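Benzoylformate Decarboxylase (Polynucleobacter necessarius, PDB 4K9Q) probably catalyses the thiamine diphosphate- and magnesium-dependent decarboxylation of benzoylformate, as a member of the thiamine diphosphate enzyme family. Local coordinates at residues 427-432 against 453-458; 44-49 against 75-80. All blocks are in the same frame, centred on the assembly; numbering follows the deposited sequence.

Contact 1 (427-432 against 453-458); sequences MGDGSF and VFQNEE. With MG (magnesium ion), chain C; TPP (thiamine diphosphate), chain D.
Asp429 and Asn456 both bind one magnesium ion, Asp429 OD1 and Asn456 OD1 each lying 2.2 Å from it. The 3.2 Å between Asp429 OD1 and Asn456 OD1 is therefore the spacing of two metal ligands, not a hydrogen bond. Backbone O of Glu458, a water and two diphosphate oxygens of thiamine diphosphate complete an octahedron, in which Asp429 OD1 stands trans to O3B and Asn456 OD1 trans to O2A. CG of Asp429 sits between its own N and carbonyl carbon (chi1 54°), which brings the carboxylate to the loop 456-458 that follows strand 449-455. There OD2 accepts a weak bond from Glu457 N at 2.8 Å, so both carboxylate oxygens are engaged. The Asn456 amide is likewise used at both ends: opposite its metal-bound oxygen, ND2 donates to O3B of the cofactor at 3.1 Å (N-H...O 154°), which fixes the amide's flip. Gly430 N and Ser431 N also donate to the diphosphate, and a CB on Gly428 would fall 2.2 Å from O1A. This is the GDG...N signature of thiamine diphosphate enzymes. Beneath it, Val453 CG2 rests over one face of the Phe432 ring, 4.0 Å from the centroid and 25° off the normal, while CG1 lies 3.8 Å from Asp429 CA. With both methyls gone, as in an alanine here, the Phe432 face would probably lose its CH-pi partner and a gap would open beside the Asp429 backbone. Phe454 N donates to Met427 O at 2.8 Å, joining parallel strands 423-428 and 449-455, which lie between strands 368-372 and 517-523. Phe432 also packs on helices 403-417 and 484-490, and Phe454 reaches helix 352-361 across the sheet.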
loop_
_atom_site.group_PDB
_atom_site.type_symbol
_atom_site.label_atom_id
_atom_site.label_comp_id
_atom_site.label_asym_id
_atom_site.label_seq_id
_atom_site.Cartn_x
_atom_site.Cartn_y
_atom_site.Cartn_z
ATOM N N MET A 427 29.117 19.175 -13.029
ATOM C CA MET A 427 27.673 19.175 -13.299
ATOM C C MET A 427 27.375 19.346 -14.777
ATOM O O MET A 427 27.969 20.190 -15.436
ATOM C CB MET A 427 26.995 20.340 -12.562
ATOM C CG MET A 427 27.039 20.274 -11.050
ATOM S SD MET A 427 26.135 18.862 -10.393
ATOM C CE MET A 427 24.528 19.052 -11.177
ATOM N N GLY A 428 26.427 18.581 -15.301
ATOM C CA GLY A 428 25.924 18.879 -16.629
ATOM C C GLY A 428 24.985 20.076 -16.569
ATOM O O GLY A 428 24.419 20.370 -15.509
ATOM N N ASP A 429 24.803 20.772 -17.691
ATOM C CA ASP A 429 23.889 21.911 -17.707
ATOM C C ASP A 429 22.411 21.515 -17.495
ATOM O O ASP A 429 21.666 22.238 -16.829
ATOM C CB ASP A 429 24.088 22.831 -18.931
ATOM C CG ASP A 429 24.010 22.101 -20.265
ATOM O OD1 ASP A 429 24.110 20.870 -20.296
ATOM O OD2 ASP A 429 23.889 22.783 -21.309
ATOM N N GLY A 430 21.999 20.377 -18.051
ATOM C CA GLY A 430 20.667 19.844 -17.799
ATOM C C GLY A 430 20.482 19.423 -16.347
ATOM O O GLY A 430 19.508 19.808 -15.690
ATOM N N SER A 431 21.427 18.626 -15.849
ATOM C CA SER A 431 21.396 18.142 -14.470
ATOM C C SER A 431 21.333 19.287 -13.467
ATOM O O SER A 431 20.622 19.205 -12.477
ATOM C CB SER A 431 22.631 17.286 -14.168
ATOM O OG SER A 431 22.578 16.041 -14.848
ATOM N N PHE A 432 22.091 20.347 -13.735
ATOM C CA PHE A 432 22.176 21.529 -12.869
ATOM C C PHE A 432 20.801 22.117 -12.541
ATOM O O PHE A 432 20.593 22.647 -11.450
ATOM C CB PHE A 432 23.036 22.584 -13.578
ATOM C CG PHE A 432 23.560 23.685 -12.684
ATOM C CD1 PHE A 432 24.627 23.456 -11.822
ATOM C CD2 PHE A 432 23.033 24.964 -12.766
ATOM C CE1 PHE A 432 25.130 24.484 -11.033
ATOM C CE2 PHE A 432 23.539 25.997 -11.984
ATOM C CZ PHE A 432 24.581 25.750 -11.119
ATOM N N VAL A 453 30.248 23.637 -14.399
ATOM C CA VAL A 453 29.136 23.238 -15.257
ATOM C C VAL A 453 29.589 23.056 -16.701
ATOM O O VAL A 453 30.061 23.997 -17.344
ATOM C CB VAL A 453 27.986 24.269 -15.220
ATOM C CG1 VAL A 453 26.797 23.773 -16.060
ATOM C CG2 VAL A 453 27.556 24.553 -13.799
ATOM N N PHE A 454 29.439 21.836 -17.197
ATOM C CA PHE A 454 29.792 21.495 -18.567
ATOM C C PHE A 454 28.634 21.819 -19.498
ATOM O O PHE A 454 27.658 21.071 -19.586
ATOM C CB PHE A 454 30.181 20.010 -18.647
ATOM C CG PHE A 454 31.477 19.695 -17.944
ATOM C CD1 PHE A 454 31.565 19.740 -16.561
ATOM C CD2 PHE A 454 32.603 19.355 -18.672
ATOM C CE1 PHE A 454 32.767 19.463 -15.913
ATOM C CE2 PHE A 454 33.805 19.062 -18.036
ATOM C CZ PHE A 454 33.887 19.119 -16.654
ATOM N N GLN A 455 28.728 22.950 -20.187
ATOM C CA GLN A 455 27.591 23.431 -20.962
ATOM C C GLN A 455 27.637 23.027 -22.440
ATOM O O GLN A 455 28.293 23.676 -23.249
ATOM C CB GLN A 455 27.427 24.948 -20.809
ATOM C CG GLN A 455 26.185 25.466 -21.506
ATOM C CD GLN A 455 25.950 26.936 -21.275
ATOM O OE1 GLN A 455 26.798 27.774 -21.586
ATOM N NE2 GLN A 455 24.786 27.262 -20.749
ATOM N N ASN A 456 26.929 21.947 -22.787
ATOM C CA ASN A 456 26.778 21.544 -24.189
ATOM C C ASN A 456 25.401 21.879 -24.770
ATOM O O ASN A 456 25.090 21.516 -25.907
ATOM C CB ASN A 456 27.138 20.056 -24.406
ATOM C CG ASN A 456 26.332 19.121 -23.518
ATOM O OD1 ASN A 456 25.382 19.546 -22.879
ATOM N ND2 ASN A 456 26.713 17.847 -23.477
ATOM N N GLU A 457 24.598 22.602 -23.989
ATOM C CA GLU A 457 23.258 23.032 -24.391
ATOM C C GLU A 457 22.356 21.887 -24.831
ATOM O O GLU A 457 21.530 22.052 -25.728
ATOM C CB GLU A 457 23.340 24.118 -25.475
ATOM C CG GLU A 457 24.193 25.281 -25.018
ATOM C CD GLU A 457 24.046 26.512 -25.890
ATOM O OE1 GLU A 457 24.255 26.400 -27.112
ATOM O OE2 GLU A 457 23.721 27.586 -25.344
ATOM N N GLU A 458 22.506 20.736 -24.185
ATOM C CA GLU A 458 21.706 19.564 -24.532
ATOM C C GLU A 458 21.683 18.553 -23.397
ATOM O O GLU A 458 22.518 18.591 -22.508
ATOM C CB GLU A 458 22.282 18.896 -25.790
ATOM C CG GLU A 458 23.670 18.275 -25.571
ATOM C CD GLU A 458 24.418 17.938 -26.864
ATOM O OE1 GLU A 458 23.815 18.007 -27.958
ATOM O OE2 GLU A 458 25.627 17.616 -26.767
HETATM MG MG MG C . 24.318 18.820 -21.112
HETATM N "N1'" TPP D . 14.762 13.259 -14.664
HETATM C "C2'" TPP D . 15.364 12.806 -13.500
HETATM C CM2 TPP D . 14.893 13.293 -12.162
HETATM N "N3'" TPP D . 16.395 11.887 -13.549
HETATM C "C4'" TPP D . 16.837 11.420 -14.761
HETATM N "N4'" TPP D . 17.821 10.523 -14.801
HETATM C "C5'" TPP D . 16.262 11.897 -15.940
HETATM C "C6'" TPP D . 15.208 12.808 -15.896
HETATM C "C7'" TPP D . 16.746 11.383 -17.271
HETATM N N3 TPP D . 18.063 11.825 -17.710
HETATM C C2 TPP D . 19.217 11.063 -17.629
HETATM S S1 TPP D . 20.528 11.787 -18.221
HETATM C C5 TPP D . 19.672 13.100 -18.617
HETATM C C4 TPP D . 18.318 13.020 -18.305
HETATM C CM4 TPP D . 17.289 14.094 -18.559
HETATM C C6 TPP D . 20.427 14.208 -19.296
HETATM C C7 TPP D . 21.539 14.836 -18.472
HETATM O O7 TPP D . 21.915 15.988 -19.190
HETATM P PA TPP D . 23.137 16.918 -18.713
HETATM O O1A TPP D . 23.069 17.080 -17.221
HETATM O O2A TPP D . 23.083 18.241 -19.408
HETATM O O3A TPP D . 24.443 16.027 -19.000
HETATM P PB TPP D . 25.104 15.650 -20.417
HETATM O O1B TPP D . 24.582 14.297 -20.778
HETATM O O2B TPP D . 26.598 15.612 -20.179
HETATM O O3B TPP D . 24.721 16.636 -21.473
HETATM O O HOH W 1 26.351 18.708 -19.942
HETATM O O HOH W 2 23.056 25.575 -21.021
#

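Contact 2 (44-49 against 75-80); sequences ALQEAS and LGNAMG. With TPP (thiamine diphosphate), chain B.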
loop_
_atom_site.group_PDB
_atom_site.type_symbol
_atom_site.label_atom_id
_atom_site.label_comp_id
_atom_site.label_asym_id
_atom_site.label_seq_id
_atom_site.Cartn_x
_atom_site.Cartn_y
_atom_site.Cartn_z
ATOM N N ALA A 44 16.776 24.930 3.245
ATOM C CA ALA A 44 16.856 24.906 1.787
ATOM C C ALA A 44 15.508 25.318 1.187
ATOM O O ALA A 44 14.460 25.195 1.835
ATOM C CB ALA A 44 17.295 23.536 1.288
ATOM N N LEU A 45 15.548 25.822 -0.041
ATOM C CA LEU A 45 14.392 26.476 -0.647
ATOM C C LEU A 45 13.378 25.533 -1.268
ATOM O O LEU A 45 12.273 25.962 -1.591
ATOM C CB LEU A 45 14.843 27.461 -1.732
ATOM C CG LEU A 45 15.723 28.635 -1.287
ATOM C CD1 LEU A 45 16.200 29.370 -2.529
ATOM C CD2 LEU A 45 14.955 29.562 -0.350
ATOM N N GLN A 46 13.757 24.274 -1.479
ATOM C CA GLN A 46 12.841 23.295 -2.066
ATOM C C GLN A 46 13.209 21.920 -1.508
ATOM O O GLN A 46 14.373 21.677 -1.179
ATOM C CB GLN A 46 12.924 23.326 -3.598
ATOM C CG GLN A 46 11.673 22.813 -4.312
ATOM C CD GLN A 46 11.785 21.358 -4.742
ATOM O OE1 GLN A 46 12.779 20.686 -4.452
ATOM N NE2 GLN A 46 10.771 20.873 -5.453
ATOM N N GLU A 47 12.222 21.034 -1.374
ATOM C CA GLU A 47 12.411 19.829 -0.580
ATOM C C GLU A 47 13.312 18.754 -1.192
ATOM O O GLU A 47 13.883 17.948 -0.466
ATOM C CB GLU A 47 11.057 19.257 -0.148
ATOM C CG GLU A 47 10.274 20.197 0.768
ATOM C CD GLU A 47 9.436 21.240 0.026
ATOM O OE1 GLU A 47 9.571 21.382 -1.215
ATOM O OE2 GLU A 47 8.640 21.927 0.709
ATOM N N ALA A 48 13.458 18.731 -2.515
ATOM C CA ALA A 48 14.434 17.824 -3.107
ATOM C C ALA A 48 15.822 18.194 -2.578
ATOM O O ALA A 48 16.619 17.316 -2.234
ATOM C CB ALA A 48 14.394 17.891 -4.636
ATOM N N SER A 49 16.110 19.496 -2.502
ATOM C CA SER A 49 17.410 19.932 -1.987
ATOM C C SER A 49 17.544 19.608 -0.498
ATOM O O SER A 49 18.611 19.197 -0.048
ATOM C CB SER A 49 17.643 21.423 -2.242
ATOM O OG SER A 49 17.972 21.648 -3.611
ATOM N N LEU A 75 6.701 16.558 1.472
ATOM C CA LEU A 75 7.127 15.181 1.238
ATOM C C LEU A 75 7.060 14.841 -0.251
ATOM O O LEU A 75 7.968 14.212 -0.785
ATOM C CB LEU A 75 6.305 14.203 2.069
ATOM C CG LEU A 75 6.665 12.732 1.864
ATOM C CD1 LEU A 75 8.094 12.453 2.312
ATOM C CD2 LEU A 75 5.673 11.870 2.629
ATOM N N GLY A 76 6.000 15.278 -0.923
ATOM C CA GLY A 76 5.866 15.055 -2.355
ATOM C C GLY A 76 7.035 15.613 -3.155
ATOM O O GLY A 76 7.619 14.911 -3.980
ATOM N N ASN A 77 7.380 16.875 -2.917
ATOM C CA ASN A 77 8.507 17.488 -3.622
ATOM C C ASN A 77 9.814 16.735 -3.388
ATOM O O ASN A 77 10.748 16.812 -4.206
ATOM C CB ASN A 77 8.679 18.952 -3.206
ATOM C CG ASN A 77 7.676 19.874 -3.874
ATOM O OD1 ASN A 77 6.947 19.463 -4.780
ATOM N ND2 ASN A 77 7.638 21.129 -3.437
ATOM N N ALA A 78 9.893 16.044 -2.251
ATOM C CA ALA A 78 11.112 15.337 -1.864
ATOM C C ALA A 78 11.238 13.889 -2.357
ATOM O O ALA A 78 12.273 13.264 -2.127
ATOM C CB ALA A 78 11.266 15.363 -0.341
ATOM N N MET A 79 10.207 13.340 -2.995
ATOM C CA MET A 79 10.177 11.886 -3.208
ATOM C C MET A 79 11.281 11.324 -4.118
ATOM O O MET A 79 11.708 10.167 -3.946
ATOM C CB MET A 79 8.790 11.400 -3.669
ATOM C CG MET A 79 7.772 11.297 -2.554
ATOM S SD MET A 79 8.273 10.192 -1.217
ATOM C CE MET A 79 8.712 8.691 -2.092
ATOM N N GLY A 80 11.726 12.113 -5.095
ATOM C CA GLY A 80 12.800 11.673 -5.976
ATOM C C GLY A 80 14.109 11.537 -5.204
ATOM O O GLY A 80 14.820 10.536 -5.305
HETATM N "N1'" TPP B . 6.702 23.719 1.102
HETATM C "C2'" TPP B . 5.681 23.452 0.203
HETATM C CM2 TPP B . 5.933 22.588 -0.997
HETATM N "N3'" TPP B . 4.411 23.959 0.402
HETATM C "C4'" TPP B . 4.154 24.745 1.498
HETATM N "N4'" TPP B . 2.924 25.218 1.693
HETATM C "C5'" TPP B . 5.183 25.050 2.389
HETATM C "C6'" TPP B . 6.461 24.524 2.205
HETATM C "C7'" TPP B . 4.901 25.911 3.594
HETATM N N3 TPP B . 4.663 27.327 3.351
HETATM C C2 TPP B . 3.412 27.924 3.330
HETATM S S1 TPP B . 3.444 29.513 3.074
HETATM C C5 TPP B . 5.058 29.506 2.991
HETATM C C4 TPP B . 5.639 28.254 3.168
HETATM C CM4 TPP B . 7.117 27.955 3.137
HETATM C C6 TPP B . 5.720 30.838 2.775
HETATM C C7 TPP B . 5.373 31.531 1.467
HETATM O O7 TPP B . 6.287 32.600 1.371
HETATM P PA TPP B . 6.220 33.660 0.163
HETATM O O1A TPP B . 5.953 32.921 -1.117
HETATM O O2A TPP B . 7.494 34.439 0.087
HETATM O O3A TPP B . 4.892 34.513 0.464
HETATM P PB TPP B . 4.646 35.606 1.619
HETATM O O1B TPP B . 3.966 34.888 2.739
HETATM O O2B TPP B . 3.737 36.651 1.011
HETATM O O3B TPP B . 5.937 36.184 2.101
HETATM O O HOH W 3 10.554 18.185 -6.669
#
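Ala48 and Ala78 mark the closest backbone approach, 4.3 Å between Ala48 CA and Ala78 CA, where the first turn of helix 47-61 meets the break between helices 71-77 and 79-88. Across it the side chains of Glu47 and Asn77 run obliquely to one another. Asn77 ND2 donates to Glu47 OE1 at 3.0 Å in a nearly straight bond (162°). The acceptor lies in the plane of the Asn77 amide, yet the donor approaches from above the Glu47 carboxylate, 40° out of its plane. Glu47 can hold this partner because its chain bends at CB-CG (chi2 85°), leaving OE2 to face the cofactor, 2.7 Å from N1' of thiamine diphosphate. This is consistent with the conserved glutamate of thiamine diphosphate enzymes, which faces N1' of the aminopyrimidine; the bond from Asn77, which itself borders the ring's methyl, probably helps to fix the rotation of the carboxylate. The same ND2 of Asn77 lies 3.3 Å from that methyl, CM2. Gln46 works on the flank as the N-cap of helix 47-61: its OE1 accepts from Ala48 N at 2.8 Å, with the donor well above the carbonyl plane. Its amide lies almost parallel to that of Asn77, NE2 coming 3.6 Å from Asn77 CG, and one water bridges Gln46 NE2 to Asn77 O. Beyond the two segments, Leu400 of the second subunit packs on Asn77 and Tyr434 of the second subunit on Glu47, placing the junction at the interface. Apolar contact closes it where Ala78 CB sits 3.9 Å from Glu47 CB. Both of these side chains also touch Ile69, so the start of helix 47-61 and the junction around Ala78 meet over the end of strand 66-69 in the parallel sheet of the N-terminal domain.

In the fold
Contacts 1 and 2 serve opposite ends of thiamine diphosphate, but on different cofactor molecules. Within the chain their centres are 21 Å apart and their nearest atoms about 8 Å, without touching. Contact 1 grips the diphosphate and magnesium through the C-terminal domain; contact 2 presents a carboxylate to the pyrimidine of a cofactor whose bonds from the second subunit include those of Ser375, Gly430 and Ser431. Each active site thus probably combines 427-432/453-458 of one subunit with 44-49/75-80 of its partner. The cofactor spans the two roles: in the molecule at contact 1, N1' lies 12.8 Å from the magnesium ion.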